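Local coordinates for protein enolase from the environmental genome shotgun sequencing of the Sargasso Sea (PDB 2QGY) that is of unknown function but, as a member of the enolase superfamily, binds magnesium and probably catalyses chemistry on a carboxylate substrate, at residues A[248-251]-A[252-256]; A[272-276]-A[277-281]. One frame throughout, in Å; residues are numbered along the deposited sequence.

Contact 1 of 2, residues A[248-251]-A[252-256]; sequences VVTG and EKQSG. With MG (magnesium ion), chain C.
Gly251 and Gln254 are joined across a type I beta turn that follows strand 248-250. The backbone bond closing it runs from Gln254 N to Gly251 O, 3.0 Å long and nearly straight at 162°, with the donor standing 53° out of the carbonyl plane. Gly251 has a positive phi, at which a side chain would collide with the carbonyl oxygen of Thr250.

Two waters provide the remaining polar links. The Gln254 side chain bends at chi2 (82°), which turns its amide back towards Gly251, leaving OE1 3.9 Å from Gly251 CA. There OE1 receives a hydrogen from each water. Water 2 sits against the face of the turn on which the N-H groups of Gly251 and Lys253 converge, donating to Gln254 OE1 at 2.6 Å. It also accepts from Gly251 N (2.9 Å) and Lys253 N (3.0 Å), so one water takes up the N-H groups of two turn residues. Water 1 accepts a hydrogen bond from Thr250 OG1 at 2.8 Å and donates one to Gln254 OE1, bridging two side chains that cross at about a right angle.

Metal binding is left to Glu252, whose chain extends beyond CG, away from the turn. Glu252 OE1 alone of the carboxylate ligates magnesium, at 1.9 Å, while Glu252 OE2 accepts a hydrogen bond from the metal-bound water 3 at 2.6 Å, which steadies the carboxylate's rotation. Asp200 and Glu226 join Glu252 and three waters around the ion. Three acidic ligands at or just past the ends of successive barrel strands make up the magnesium site typical of the enolase superfamily.

Contact 2 of 2, residues A[272-276]-A[277-281]; sequences FNPDI and SGMGG
An Asx turn overlapping a beta turn, Asp275 to Gly278, shapes the loop between strand 271-272 and helix 282-294 of the barrel. Asp275 supplies both acceptors. Its CG lies anti to the backbone N (chi1 -172°), bringing the carboxylate alongside the following backbone, where Asp275 OD2 takes the Ser277 N-H, 2.8 Å from Ser277 N. The amide arrives on the anti side of OD2, 26° out of the carboxylate plane. Asp275 O receives Gly278 N at 3.0 Å, closing the beta turn, and a weak, bent bond from Met279 N at 3.1 Å.

Beyond the turn, Met279 swings back over Pro274: the bend at chi2 (81°) leaves Met279 SD against Pro274 CB at 3.9 Å, and both side chains pack on Phe260 of helix 257-265. Ile276 turns away from the turn residues and packs against helices 282-294 and 309-320. Its carbonyl O accepts a hydrogen from water 6 at 2.6 Å, a water that also makes weak bonds to Met279 N and Gly281 O and so links the turn to the start of the next helix.

The other carboxylate oxygen, Asp275 OD1, hydrogen-bonds to His302 ND1, and OD2 is shared with Asn305, with the Asp275 side chain about 9 Å from a bound magnesium. An aspartate after the sixth barrel strand paired with a histidine after the seventh is consistent with the His-Asp dyad of mandelate racemase relatives.

Overall arrangement
From the N terminus, strand 248-250 leads into contact 1, whose turn closes before helix 257-265; that helix returns the chain to strand 271-272 and contact 2, whose turn precedes helix 282-294. The contacts are in series, neither nesting nor crossing, with centres 8 Å apart. The two strands are parallel neighbours in the barrel, and Asn273 joins their ends: Asn273 N probably bonds to Thr250 O (3.0 Å) and Asn273 OD1 to Glu252 N (2.9 Å). Ser255 CB also packs on Met279 O. Adjacent barrel loops thus bring the metal ligand Glu252 and the aspartate paired with His302 into what is probably one active-site region.

Contact 1 of 2, residues A[248-251]-A[252-256]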
ATOM      1  N   VAL A 248      -0.886 -18.871 -15.326  1.00 18.72           N
ATOM      2  CA  VAL A 248      -0.764 -17.440 -15.041  1.00 17.67           C
ATOM      3  C   VAL A 248      -0.345 -17.236 -13.551  1.00 17.34           C
ATOM      4  O   VAL A 248      -0.908 -17.843 -12.641  1.00 17.17           O
ATOM      5  CB  VAL A 248      -2.078 -16.665 -15.413  1.00 18.67           C
ATOM      6  CG1 VAL A 248      -2.066 -15.190 -14.954  1.00 18.77           C
ATOM      7  CG2 VAL A 248      -2.371 -16.731 -16.941  1.00 19.93           C
ATOM      8  N   VAL A 249       0.647 -16.376 -13.342  1.00 15.60           N
ATOM      9  CA  VAL A 249       1.188 -16.100 -12.014  1.00 14.97           C
ATOM     10  C   VAL A 249       0.972 -14.613 -11.682  1.00 14.26           C
ATOM     11  O   VAL A 249       1.260 -13.767 -12.500  1.00 15.37           O
ATOM     12  CB  VAL A 249       2.701 -16.385 -11.952  1.00 15.08           C
ATOM     13  CG1 VAL A 249       3.209 -16.178 -10.481  1.00 16.47           C
ATOM     14  CG2 VAL A 249       2.997 -17.859 -12.347  1.00 15.63           C
ATOM     15  N   THR A 250       0.491 -14.299 -10.481  1.00 13.76           N
ATOM     16  CA  THR A 250       0.340 -12.889 -10.086  1.00 14.06           C
ATOM     17  C   THR A 250       0.485 -12.832  -8.577  1.00 13.60           C
ATOM     18  O   THR A 250       0.341 -13.861  -7.935  1.00 13.24           O
ATOM     19  CB  THR A 250      -1.050 -12.289 -10.501  1.00 14.79           C
ATOM     20  OG1 THR A 250      -1.080 -10.862 -10.241  1.00 15.40           O
ATOM     21  CG2 THR A 250      -2.188 -12.955  -9.772  1.00 15.37           C
ATOM     22  N   GLY A 251       0.768 -11.647  -8.029  1.00 14.01           N
ATOM     23  CA  GLY A 251       0.684 -11.501  -6.577  1.00 15.10           C
ATOM     24  C   GLY A 251       1.870 -10.757  -5.991  1.00 16.26           C
ATOM     25  O   GLY A 251       1.734 -10.140  -4.952  1.00 15.61           O
ATOM     26  N   GLU A 252       3.013 -10.805  -6.663  1.00 16.38           N
ATOM     27  CA  GLU A 252       4.240 -10.181  -6.138  1.00 17.41           C
ATOM     28  C   GLU A 252       4.115  -8.712  -5.735  1.00 17.50           C
ATOM     29  O   GLU A 252       4.800  -8.268  -4.817  1.00 19.14           O
ATOM     30  CB  GLU A 252       5.389 -10.372  -7.120  1.00 17.98           C
ATOM     31  CG  GLU A 252       5.283  -9.614  -8.401  1.00 19.28           C
ATOM     32  CD  GLU A 252       6.594  -9.668  -9.174  1.00 21.32           C
ATOM     33  OE1 GLU A 252       6.853 -10.727  -9.747  1.00 24.36           O
ATOM     34  OE2 GLU A 252       7.383  -8.697  -9.156  1.00 24.69           O
ATOM     35  N   LYS A 253       3.263  -7.945  -6.406  1.00 17.03           N
ATOM     36  CA  LYS A 253       3.168  -6.509  -6.085  1.00 17.52           C
ATOM     37  C   LYS A 253       1.953  -6.187  -5.199  1.00 16.66           C
ATOM     38  O   LYS A 253       1.637  -5.012  -4.993  1.00 17.52           O
ATOM     39  CB  LYS A 253       3.161  -5.683  -7.389  1.00 17.10           C
ATOM     40  CG  LYS A 253       4.499  -5.867  -8.142  1.00 18.95           C
ATOM     41  CD  LYS A 253       4.905  -4.771  -9.095  1.00 26.48           C
ATOM     42  CE  LYS A 253       6.119  -5.276  -9.882  1.00 30.39           C
ATOM     43  NZ  LYS A 253       6.813  -4.240 -10.692  1.00 35.65           N
ATOM     44  N   GLN A 254       1.287  -7.219  -4.693  1.00 15.87           N
ATOM     45  CA  GLN A 254       0.101  -7.024  -3.863  1.00 17.88           C
ATOM     46  C   GLN A 254       0.301  -7.675  -2.493  1.00 18.48           C
ATOM     47  O   GLN A 254       1.213  -8.505  -2.306  1.00 18.03           O
ATOM     48  CB  GLN A 254      -1.152  -7.552  -4.564  1.00 18.29           C
ATOM     49  CG  GLN A 254      -1.665  -6.622  -5.676  1.00 19.96           C
ATOM     50  CD  GLN A 254      -0.907  -6.807  -6.985  1.00 18.64           C
ATOM     51  OE1 GLN A 254      -0.555  -7.932  -7.341  1.00 21.02           O
ATOM     52  NE2 GLN A 254      -0.658  -5.697  -7.716  1.00 16.96           N
ATOM     53  N   SER A 255      -0.500  -7.259  -1.515  1.00 19.55           N
ATOM     54  CA  SER A 255      -0.405  -7.828  -0.173  1.00 20.17           C
ATOM     55  C   SER A 255      -1.781  -7.866   0.439  1.00 20.84           C
ATOM     56  O   SER A 255      -2.718  -7.233  -0.066  1.00 21.13           O
ATOM     57  CB  SER A 255       0.576  -7.035   0.743  1.00 21.78           C
ATOM     58  OG  SER A 255       0.177  -5.663   0.848  1.00 24.77           O
ATOM     59  N   GLY A 256      -1.912  -8.613   1.523  1.00 21.45           N
ATOM     60  CA  GLY A 256      -3.166  -8.678   2.237  1.00 21.13           C
ATOM     61  C   GLY A 256      -4.008  -9.861   1.797  1.00 21.09           C
ATOM     62  O   GLY A 256      -3.997 -10.269   0.627  1.00 22.49           O
TER
HETATM   63 MG    MG C 701       7.926 -10.978 -11.354  1.00 19.91          MG
HETATM   64  O   HOH W   1      -2.332  -9.929  -7.896  1.00 19.81           O
HETATM   65  O   HOH W   2       1.507  -8.898  -8.669  1.00 16.42           O
HETATM   66  O   HOH W   3       8.902  -9.221 -11.254  1.00 22.42           O
HETATM   67  O   HOH W   4       6.565  -9.849 -12.417  1.00 26.78           O
HETATM   68  O   HOH W   5       9.797 -11.680 -10.602  1.00 22.09           O

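Contact 2 of 2, residues A[272-276]-A[277-281]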
ATOM      1  N   PHE A 272       0.074 -18.070  -7.187  1.00 14.75           N
ATOM      2  CA  PHE A 272       0.282 -16.750  -6.611  1.00 14.38           C
ATOM      3  C   PHE A 272       1.756 -16.606  -6.205  1.00 15.17           C
ATOM      4  O   PHE A 272       2.341 -17.561  -5.712  1.00 14.43           O
ATOM      5  CB  PHE A 272      -0.540 -16.587  -5.329  1.00 15.42           C
ATOM      6  CG  PHE A 272      -2.038 -16.662  -5.522  1.00 16.43           C
ATOM      7  CD1 PHE A 272      -2.643 -16.299  -6.734  1.00 15.99           C
ATOM      8  CD2 PHE A 272      -2.845 -17.089  -4.473  1.00 16.90           C
ATOM      9  CE1 PHE A 272      -4.059 -16.352  -6.865  1.00 17.44           C
ATOM     10  CE2 PHE A 272      -4.260 -17.131  -4.610  1.00 15.92           C
ATOM     11  CZ  PHE A 272      -4.837 -16.756  -5.796  1.00 15.77           C
ATOM     12  N   ASN A 273       2.345 -15.423  -6.384  1.00 14.38           N
ATOM     13  CA  ASN A 273       3.732 -15.213  -5.987  1.00 14.59           C
ATOM     14  C   ASN A 273       3.881 -13.956  -5.088  1.00 15.09           C
ATOM     15  O   ASN A 273       4.688 -13.101  -5.372  1.00 14.55           O
ATOM     16  CB  ASN A 273       4.665 -15.176  -7.218  1.00 14.18           C
ATOM     17  CG  ASN A 273       4.471 -13.916  -8.073  1.00 16.42           C
ATOM     18  OD1 ASN A 273       3.389 -13.331  -8.101  1.00 17.69           O
ATOM     19  ND2 ASN A 273       5.546 -13.464  -8.730  1.00 14.75           N
ATOM     20  N   PRO A 274       3.143 -13.891  -3.968  1.00 16.03           N
ATOM     21  CA  PRO A 274       3.379 -12.768  -3.045  1.00 16.04           C
ATOM     22  C   PRO A 274       4.856 -12.863  -2.594  1.00 15.73           C
ATOM     23  O   PRO A 274       5.432 -13.977  -2.535  1.00 15.57           O
ATOM     24  CB  PRO A 274       2.456 -13.071  -1.856  1.00 16.54           C
ATOM     25  CG  PRO A 274       2.279 -14.567  -1.868  1.00 17.75           C
ATOM     26  CD  PRO A 274       2.221 -14.890  -3.395  1.00 16.73           C
ATOM     27  N   ASP A 275       5.452 -11.734  -2.227  1.00 13.72           N
ATOM     28  CA  ASP A 275       6.853 -11.792  -1.767  1.00 13.71           C
ATOM     29  C   ASP A 275       6.855 -12.270  -0.314  1.00 13.38           C
ATOM     30  O   ASP A 275       5.984 -11.919   0.488  1.00 13.37           O
ATOM     31  CB  ASP A 275       7.533 -10.425  -1.881  1.00 13.46           C
ATOM     32  CG  ASP A 275       9.043 -10.490  -1.603  1.00 14.96           C
ATOM     33  OD1 ASP A 275       9.834 -10.606  -2.566  1.00 18.30           O
ATOM     34  OD2 ASP A 275       9.435 -10.456  -0.419  1.00 18.35           O
ATOM     35  N   ILE A 276       7.801 -13.145  -0.013  1.00 13.08           N
ATOM     36  CA  ILE A 276       7.921 -13.711   1.328  1.00 12.42           C
ATOM     37  C   ILE A 276       8.019 -12.641   2.435  1.00 12.99           C
ATOM     38  O   ILE A 276       7.580 -12.852   3.605  1.00 14.42           O
ATOM     39  CB  ILE A 276       9.145 -14.684   1.376  1.00 12.51           C
ATOM     40  CG1 ILE A 276       9.202 -15.432   2.723  1.00 15.47           C
ATOM     41  CG2 ILE A 276      10.490 -13.910   1.075  1.00 12.57           C
ATOM     42  CD1 ILE A 276       8.023 -16.413   3.005  1.00 13.58           C
ATOM     43  N   SER A 277       8.617 -11.513   2.083  1.00 12.55           N
ATOM     44  CA  SER A 277       8.900 -10.442   3.019  1.00 14.36           C
ATOM     45  C   SER A 277       8.025  -9.224   2.708  1.00 14.93           C
ATOM     46  O   SER A 277       8.263  -8.121   3.202  1.00 15.55           O
ATOM     47  CB  SER A 277      10.362 -10.066   2.919  1.00 14.31           C
ATOM     48  OG  SER A 277      11.138 -11.009   3.650  1.00 14.89           O
ATOM     49  N   GLY A 278       6.994  -9.429   1.885  1.00 14.81           N
ATOM     50  CA  GLY A 278       6.128  -8.317   1.522  1.00 14.72           C
ATOM     51  C   GLY A 278       4.652  -8.552   1.749  1.00 14.96           C
ATOM     52  O   GLY A 278       3.863  -7.601   1.689  1.00 15.89           O
ATOM     53  N   MET A 279       4.240  -9.790   2.017  1.00 15.13           N
ATOM     54  CA  MET A 279       2.802 -10.094   2.074  1.00 16.62           C
ATOM     55  C   MET A 279       2.147  -9.482   3.322  1.00 16.80           C
ATOM     56  O   MET A 279       0.964  -9.136   3.304  1.00 17.55           O
ATOM     57  CB  MET A 279       2.560 -11.629   1.976  1.00 15.57           C
ATOM     58  CG  MET A 279       1.112 -12.103   2.294  1.00 19.03           C
ATOM     59  SD  MET A 279      -0.001 -11.906   0.884  1.00 15.01           S
ATOM     60  CE  MET A 279      -1.554 -12.553   1.606  1.00 19.78           C
ATOM     61  N   GLY A 280       2.943  -9.328   4.381  1.00 16.50           N
ATOM     62  CA  GLY A 280       2.459  -8.827   5.682  1.00 16.40           C
ATOM     63  C   GLY A 280       3.022  -9.661   6.817  1.00 17.38           C
ATOM     64  O   GLY A 280       3.246  -9.154   7.940  1.00 17.72           O
ATOM     65  N   GLY A 281       3.267 -10.944   6.524  1.00 17.56           N
ATOM     66  CA  GLY A 281       3.846 -11.867   7.513  1.00 18.28           C
ATOM     67  C   GLY A 281       3.643 -13.305   7.079  1.00 18.82           C
ATOM     68  O   GLY A 281       3.060 -13.567   6.002  1.00 18.98           O
TER
HETATM   69  O   HOH W   6       5.263 -11.772   4.279  1.00 22.41           O